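Extracellular solute-binding protein family 1 (Arthrobacter chlorophenolicus, PDB 4R2F) probably captures sugars outside the cell for an ABC-type transporter, and binds the disaccharide laminaribiose. Local coordinates at residues A[219-224]-A[389-394]; A[404-409]-A[415-420]. All blocks are in the same frame, centred on the assembly; numbering follows the deposited sequence.

Contact 1. Residues A[219-224]-A[389-394]; sequences GVFTKD and ANLAAL
Phe221 meets Leu391 and Leu394 through a single methyl of each leucine, and those meetings carry most of the contact. The closest pair is Phe221 CE1 and Leu391 CD2, 3.6 Å apart. Phe221 CZ lies 3.9 Å from Leu391 CD2. The other methyl, Leu394 CD2, lies 3.9 Å from Phe221 CE1 and 4.3 Å from Val220 CG2. Both leucine methyls approach the ring obliquely, while Val220 CG1, from the ring's own loop, sits over one face toward the rim, 3.7 Å above the plane. The two leucines reach the ring by different torsions. Leu394 turns CG anti to the backbone N (chi1 165°), whereas Leu391 sets CG beside it (chi1 -64°), which carries its CD2 in to the ring. The contact thus packs the loop between helices 204-215 and 232-246 against helix 389-396 of this solute-binding protein. Further out, the loop is held by backbone hydrogen bonds of Phe221 with Ser382 and Gln383 and of Val220 with Asp228. On the helix side, Leu391 also touches Phe102, and Leu394 packs on Phe421 and Leu425 of the C-terminal helix 414-428. No hydrogen bond links 219-224 to 389-394, and the four touching residues are all buried. Cohesion between loop and helix therefore rests on apolar packing, while Val220 and Phe221 make their backbone hydrogen bonds to other parts of the chain.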
ATOM      1  N   GLY A 219       5.889  15.493  -4.138  1.00 32.33           N
ATOM      2  CA  GLY A 219       6.114  14.620  -3.001  1.00 29.99           C
ATOM      3  C   GLY A 219       6.081  15.358  -1.703  1.00 32.67           C
ATOM      4  O   GLY A 219       6.163  16.584  -1.672  1.00 38.08           O
ATOM      5  N   VAL A 220       5.939  14.620  -0.614  1.00 33.98           N
ATOM      6  CA  VAL A 220       5.885  15.242   0.695  1.00 34.54           C
ATOM      7  C   VAL A 220       7.242  15.826   1.128  1.00 42.56           C
ATOM      8  O   VAL A 220       7.284  16.780   1.914  1.00 34.72           O
ATOM      9  CB  VAL A 220       5.378  14.242   1.752  1.00 37.75           C
ATOM     10  CG1 VAL A 220       5.494  14.827   3.145  1.00 31.66           C
ATOM     11  CG2 VAL A 220       3.945  13.805   1.438  1.00 36.18           C
ATOM     12  N   PHE A 221       8.335  15.253   0.627  1.00 40.89           N
ATOM     13  CA  PHE A 221       9.672  15.587   1.118  1.00 37.45           C
ATOM     14  C   PHE A 221      10.600  16.089   0.019  1.00 32.76           C
ATOM     15  O   PHE A 221      10.419  15.798  -1.177  1.00 36.54           O
ATOM     16  CB  PHE A 221      10.337  14.380   1.811  1.00 31.82           C
ATOM     17  CG  PHE A 221       9.535  13.778   2.917  1.00 34.77           C
ATOM     18  CD1 PHE A 221       8.670  12.704   2.674  1.00 28.92           C
ATOM     19  CD2 PHE A 221       9.680  14.226   4.219  1.00 38.28           C
ATOM     20  CE1 PHE A 221       7.941  12.145   3.719  1.00 33.30           C
ATOM     21  CE2 PHE A 221       8.963  13.663   5.249  1.00 33.20           C
ATOM     22  CZ  PHE A 221       8.091  12.618   5.004  1.00 41.92           C
ATOM     23  N   THR A 222      11.617  16.857   0.438  1.00 43.17           N
ATOM     24  CA  THR A 222      12.745  17.193  -0.436  1.00 56.47           C
ATOM     25  C   THR A 222      13.650  15.976  -0.585  1.00 45.30           C
ATOM     26  O   THR A 222      13.573  15.031   0.223  1.00 38.20           O
ATOM     27  CB  THR A 222      13.628  18.313   0.170  1.00 47.64           C
ATOM     28  OG1 THR A 222      14.106  17.903   1.461  1.00 50.54           O
ATOM     29  CG2 THR A 222      12.863  19.617   0.298  1.00 57.06           C
ATOM     30  N   LYS A 223      14.531  16.033  -1.582  1.00 47.26           N
ATOM     31  CA  LYS A 223      15.645  15.074  -1.737  1.00 43.02           C
ATOM     32  C   LYS A 223      16.360  14.705  -0.430  1.00 52.45           C
ATOM     33  O   LYS A 223      16.752  13.546  -0.239  1.00 41.87           O
ATOM     34  CB  LYS A 223      16.659  15.632  -2.730  1.00 73.82           C
ATOM     35  CG  LYS A 223      16.276  15.428  -4.186  1.00 92.81           C
ATOM     36  CD  LYS A 223      17.175  14.399  -4.850  1.00109.64           C
ATOM     37  CE  LYS A 223      18.556  14.983  -5.095  1.00 95.58           C
ATOM     38  NZ  LYS A 223      19.327  14.139  -6.036  1.00120.19           N
ATOM     39  N   ASP A 224      16.518  15.689   0.459  1.00 41.06           N
ATOM     40  CA  ASP A 224      17.233  15.515   1.737  1.00 32.83           C
ATOM     41  C   ASP A 224      16.334  15.094   2.895  1.00 35.77           C
ATOM     42  O   ASP A 224      16.775  15.025   4.057  1.00 40.98           O
ATOM     43  CB  ASP A 224      18.087  16.764   2.112  1.00 62.30           C
ATOM     44  CG  ASP A 224      17.276  18.063   2.237  1.00100.20           C
ATOM     45  OD1 ASP A 224      16.515  18.409   1.311  1.00 75.34           O
ATOM     46  OD2 ASP A 224      17.449  18.777   3.247  1.00 85.41           O
ATOM     47  N   ALA A 389      11.114   6.670  10.699  1.00 28.49           N
ATOM     48  CA  ALA A 389       9.929   6.657  11.561  1.00 38.59           C
ATOM     49  C   ALA A 389       8.941   7.738  11.175  1.00 27.47           C
ATOM     50  O   ALA A 389       7.738   7.563  11.333  1.00 39.72           O
ATOM     51  CB  ALA A 389      10.322   6.814  13.017  1.00 33.23           C
ATOM     52  N   ASN A 390       9.433   8.856  10.659  1.00 33.25           N
ATOM     53  CA  ASN A 390       8.508   9.900  10.231  1.00 37.80           C
ATOM     54  C   ASN A 390       7.515   9.413   9.180  1.00 50.78           C
ATOM     55  O   ASN A 390       6.418   9.943   9.080  1.00 35.38           O
ATOM     56  CB  ASN A 390       9.250  11.104   9.696  1.00 39.48           C
ATOM     57  CG  ASN A 390       9.726  12.039  10.804  1.00 38.31           C
ATOM     58  OD1 ASN A 390       9.271  11.993  11.970  1.00 40.40           O
ATOM     59  ND2 ASN A 390      10.636  12.899  10.434  1.00 41.16           N
ATOM     60  N   LEU A 391       7.899   8.415   8.394  1.00 30.43           N
ATOM     61  CA  LEU A 391       6.987   7.851   7.401  1.00 33.24           C
ATOM     62  C   LEU A 391       5.853   7.122   8.086  1.00 29.57           C
ATOM     63  O   LEU A 391       4.722   7.130   7.590  1.00 37.63           O
ATOM     64  CB  LEU A 391       7.708   6.937   6.441  1.00 32.74           C
ATOM     65  CG  LEU A 391       8.761   7.624   5.587  1.00 32.35           C
ATOM     66  CD1 LEU A 391       9.400   6.604   4.651  1.00 35.51           C
ATOM     67  CD2 LEU A 391       8.155   8.752   4.790  1.00 39.11           C
ATOM     68  N   ALA A 392       6.146   6.527   9.235  1.00 29.50           N
ATOM     69  CA  ALA A 392       5.127   5.878  10.030  1.00 29.86           C
ATOM     70  C   ALA A 392       4.039   6.883  10.450  1.00 42.90           C
ATOM     71  O   ALA A 392       2.837   6.585  10.365  1.00 40.57           O
ATOM     72  CB  ALA A 392       5.736   5.214  11.243  1.00 35.52           C
ATOM     73  N   ALA A 393       4.453   8.064  10.895  1.00 41.45           N
ATOM     74  CA  ALA A 393       3.495   9.107  11.355  1.00 43.51           C
ATOM     75  C   ALA A 393       2.712   9.705  10.185  1.00 34.36           C
ATOM     76  O   ALA A 393       1.502   9.924  10.258  1.00 34.09           O
ATOM     77  CB  ALA A 393       4.220  10.193  12.111  1.00 39.91           C
ATOM     78  N   LEU A 394       3.406   9.908   9.075  1.00 33.84           N
ATOM     79  CA  LEU A 394       2.750  10.333   7.871  1.00 32.08           C
ATOM     80  C   LEU A 394       1.668   9.351   7.452  1.00 37.72           C
ATOM     81  O   LEU A 394       0.528   9.734   7.261  1.00 29.92           O
ATOM     82  CB  LEU A 394       3.764  10.536   6.758  1.00 30.59           C
ATOM     83  CG  LEU A 394       3.226  10.634   5.342  1.00 28.82           C
ATOM     84  CD1 LEU A 394       2.337  11.849   5.198  1.00 33.10           C
ATOM     85  CD2 LEU A 394       4.376  10.700   4.340  1.00 35.88           C
TER

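Contact 2. Residues A[404-409]-A[415-420]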
ATOM      1  N   THR A 404      -7.054  14.115   2.886  1.00 38.04           N
ATOM      2  CA  THR A 404      -7.747  13.373   1.849  1.00 32.77           C
ATOM      3  C   THR A 404      -9.243  13.697   1.845  1.00 25.39           C
ATOM      4  O   THR A 404      -9.835  13.878   0.789  1.00 28.58           O
ATOM      5  CB  THR A 404      -7.547  11.838   2.013  1.00 30.38           C
ATOM      6  OG1 THR A 404      -6.150  11.527   2.064  1.00 30.72           O
ATOM      7  CG2 THR A 404      -8.180  11.093   0.847  1.00 30.84           C
ATOM      8  N   GLN A 405      -9.855  13.716   3.018  1.00 34.30           N
ATOM      9  CA  GLN A 405     -11.288  13.886   3.079  1.00 28.84           C
ATOM     10  C   GLN A 405     -11.668  15.290   2.657  1.00 28.98           C
ATOM     11  O   GLN A 405     -12.680  15.509   1.975  1.00 36.39           O
ATOM     12  CB  GLN A 405     -11.793  13.505   4.462  1.00 30.13           C
ATOM     13  CG  GLN A 405     -11.665  12.001   4.697  1.00 30.77           C
ATOM     14  CD  GLN A 405     -12.313  11.491   5.971  1.00 33.06           C
ATOM     15  OE1 GLN A 405     -12.404  12.196   6.965  1.00 46.25           O
ATOM     16  NE2 GLN A 405     -12.772  10.245   5.943  1.00 48.91           N
ATOM     17  N   THR A 406     -10.817  16.238   3.014  1.00 31.75           N
ATOM     18  CA  THR A 406     -10.974  17.622   2.576  1.00 29.67           C
ATOM     19  C   THR A 406     -10.924  17.770   1.063  1.00 37.56           C
ATOM     20  O   THR A 406     -11.762  18.459   0.462  1.00 34.83           O
ATOM     21  CB  THR A 406      -9.897  18.502   3.257  1.00 33.50           C
ATOM     22  OG1 THR A 406     -10.234  18.645   4.647  1.00 40.40           O
ATOM     23  CG2 THR A 406      -9.774  19.857   2.621  1.00 31.52           C
ATOM     24  N   VAL A 407      -9.952  17.125   0.428  1.00 27.73           N
ATOM     25  CA  VAL A 407      -9.836  17.233  -1.019  1.00 30.25           C
ATOM     26  C   VAL A 407     -11.014  16.537  -1.715  1.00 25.66           C
ATOM     27  O   VAL A 407     -11.592  17.066  -2.677  1.00 33.40           O
ATOM     28  CB  VAL A 407      -8.495  16.657  -1.506  1.00 32.47           C
ATOM     29  CG1 VAL A 407      -8.444  16.607  -3.018  1.00 31.74           C
ATOM     30  CG2 VAL A 407      -7.336  17.484  -0.964  1.00 36.17           C
ATOM     31  N   LEU A 408     -11.365  15.354  -1.224  1.00 30.99           N
ATOM     32  CA  LEU A 408     -12.382  14.539  -1.881  1.00 31.73           C
ATOM     33  C   LEU A 408     -13.803  15.130  -1.727  1.00 36.37           C
ATOM     34  O   LEU A 408     -14.720  14.723  -2.438  1.00 31.24           O
ATOM     35  CB  LEU A 408     -12.323  13.090  -1.372  1.00 30.75           C
ATOM     36  CG  LEU A 408     -11.156  12.210  -1.846  1.00 23.93           C
ATOM     37  CD1 LEU A 408     -11.328  10.791  -1.361  1.00 40.38           C
ATOM     38  CD2 LEU A 408     -10.966  12.241  -3.362  1.00 35.92           C
ATOM     39  N   THR A 409     -13.970  16.090  -0.810  1.00 37.48           N
ATOM     40  CA  THR A 409     -15.221  16.882  -0.703  1.00 31.19           C
ATOM     41  C   THR A 409     -15.138  18.311  -1.238  1.00 32.49           C
ATOM     42  O   THR A 409     -16.115  19.067  -1.136  1.00 34.49           O
ATOM     43  CB  THR A 409     -15.714  16.972   0.750  1.00 30.50           C
ATOM     44  OG1 THR A 409     -14.657  17.443   1.596  1.00 33.83           O
ATOM     45  CG2 THR A 409     -16.203  15.629   1.233  1.00 39.26           C
ATOM     46  N   LYS A 415      -4.065  25.243  -1.884  1.00 34.33           N
ATOM     47  CA  LYS A 415      -3.087  25.839  -0.959  1.00 39.47           C
ATOM     48  C   LYS A 415      -3.509  25.717   0.492  1.00 35.59           C
ATOM     49  O   LYS A 415      -2.695  25.328   1.337  1.00 38.83           O
ATOM     50  CB  LYS A 415      -2.804  27.311  -1.328  1.00 49.22           C
ATOM     51  CG  LYS A 415      -1.722  27.475  -2.390  1.00 66.84           C
ATOM     52  CD  LYS A 415      -1.976  28.617  -3.365  1.00 86.04           C
ATOM     53  CE  LYS A 415      -0.717  28.926  -4.162  1.00 99.65           C
ATOM     54  NZ  LYS A 415      -1.021  29.512  -5.493  1.00106.04           N
ATOM     55  N   SER A 416      -4.779  26.001   0.798  1.00 39.16           N
ATOM     56  CA  SER A 416      -5.256  25.882   2.185  1.00 37.05           C
ATOM     57  C   SER A 416      -5.196  24.443   2.700  1.00 33.30           C
ATOM     58  O   SER A 416      -4.814  24.192   3.848  1.00 45.08           O
ATOM     59  CB  SER A 416      -6.696  26.423   2.346  1.00 32.61           C
ATOM     60  OG  SER A 416      -6.801  27.787   1.909  1.00 40.62           O
ATOM     61  N   ALA A 417      -5.655  23.510   1.883  1.00 34.78           N
ATOM     62  CA  ALA A 417      -5.652  22.098   2.279  1.00 30.24           C
ATOM     63  C   ALA A 417      -4.209  21.631   2.583  1.00 24.16           C
ATOM     64  O   ALA A 417      -3.951  21.031   3.614  1.00 35.00           O
ATOM     65  CB  ALA A 417      -6.280  21.265   1.187  1.00 34.68           C
ATOM     66  N   LEU A 418      -3.296  21.969   1.681  1.00 35.74           N
ATOM     67  CA  LEU A 418      -1.881  21.635   1.835  1.00 36.20           C
ATOM     68  C   LEU A 418      -1.234  22.299   3.047  1.00 44.86           C
ATOM     69  O   LEU A 418      -0.401  21.690   3.721  1.00 35.39           O
ATOM     70  CB  LEU A 418      -1.137  22.001   0.556  1.00 33.17           C
ATOM     71  CG  LEU A 418      -1.342  21.044  -0.622  1.00 32.94           C
ATOM     72  CD1 LEU A 418      -0.882  21.628  -1.948  1.00 39.19           C
ATOM     73  CD2 LEU A 418      -0.630  19.712  -0.360  1.00 40.44           C
ATOM     74  N   THR A 419      -1.631  23.541   3.344  1.00 38.98           N
ATOM     75  CA  THR A 419      -1.111  24.255   4.504  1.00 46.93           C
ATOM     76  C   THR A 419      -1.578  23.569   5.762  1.00 31.56           C
ATOM     77  O   THR A 419      -0.790  23.372   6.689  1.00 41.43           O
ATOM     78  CB  THR A 419      -1.529  25.746   4.492  1.00 43.81           C
ATOM     79  OG1 THR A 419      -1.035  26.326   3.285  1.00 36.29           O
ATOM     80  CG2 THR A 419      -0.965  26.501   5.668  1.00 49.42           C
ATOM     81  N   ALA A 420      -2.851  23.174   5.800  1.00 34.90           N
ATOM     82  CA  ALA A 420      -3.371  22.428   6.964  1.00 30.15           C
ATOM     83  C   ALA A 420      -2.629  21.080   7.102  1.00 36.11           C
ATOM     84  O   ALA A 420      -2.339  20.628   8.206  1.00 31.69           O
ATOM     85  CB  ALA A 420      -4.876  22.200   6.839  1.00 39.26           C
TER
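Thr406 and Ala417 face each other across an antiparallel helical hairpin, in which helix 398-408 turns through a short loop into helix 414-428. Their CA atoms, 7.0 Å apart, are the nearest between 404-409 and 415-420, a spacing allowed by the small alanine side chain. Thr406 CG2 lies 4.0 Å from Ala417 CB, and Val407 CG2 comes to 4.5 Å from that same Ala417 CB, so one methyl of the second helix receives two side chains of the first. A chi1 of -72° puts Thr406 OG1 beside the backbone N and leaves CG2 anti to it, so that the methyl faces Ala417; OG1 is instead bonded to Gln402 O, one turn back in its own helix. The direct interface is slight, burying 77 Å² in all with no hydrogen bond across it.

The closely packed side lies toward helix 232-246, where Val407, Ala417 and Leu418 are all buried. Val407 rests on Val238 and Leu241 of that helix and on Met209 of helix 204-215, while Ala417 also touches Phe403. Leu418, whose CB points away from 404-409, joins this packing through Val235, Val238 and Phe403.

The other side is looser: Thr406 is partly exposed, and Thr409 and Thr419 are exposed. Each of these last two returns its hydroxyl to a carbonyl one turn earlier. Thr409 OG1 donates to Gln405 O at 2.8 Å, tilted 20° from the carbonyl plane. On the second helix, Lys415 O accepts from both Thr419 N at 2.9 Å and Thr419 OG1 at 2.7 Å, the two donors reaching it from opposite faces of its plane.

How the contacts relate
The contacts come in series along the chain: contact 1 closes on helix 389-396, and contact 2 opens on helix 398-408, the next helix. Their centres are 18 Å apart and their nearest atoms about 8 Å, so they do not touch directly. Helix 414-428 connects them, backing contact 1 with its later residues and supplying one side of contact 2. In contact 1 the side chain of Leu394 lies about 9 Å from a bound glucose unit, too far for direct contact. Contact 2 is more peripheral in the chain, its centre 21 Å from that of the chain against 15 Å for contact 1.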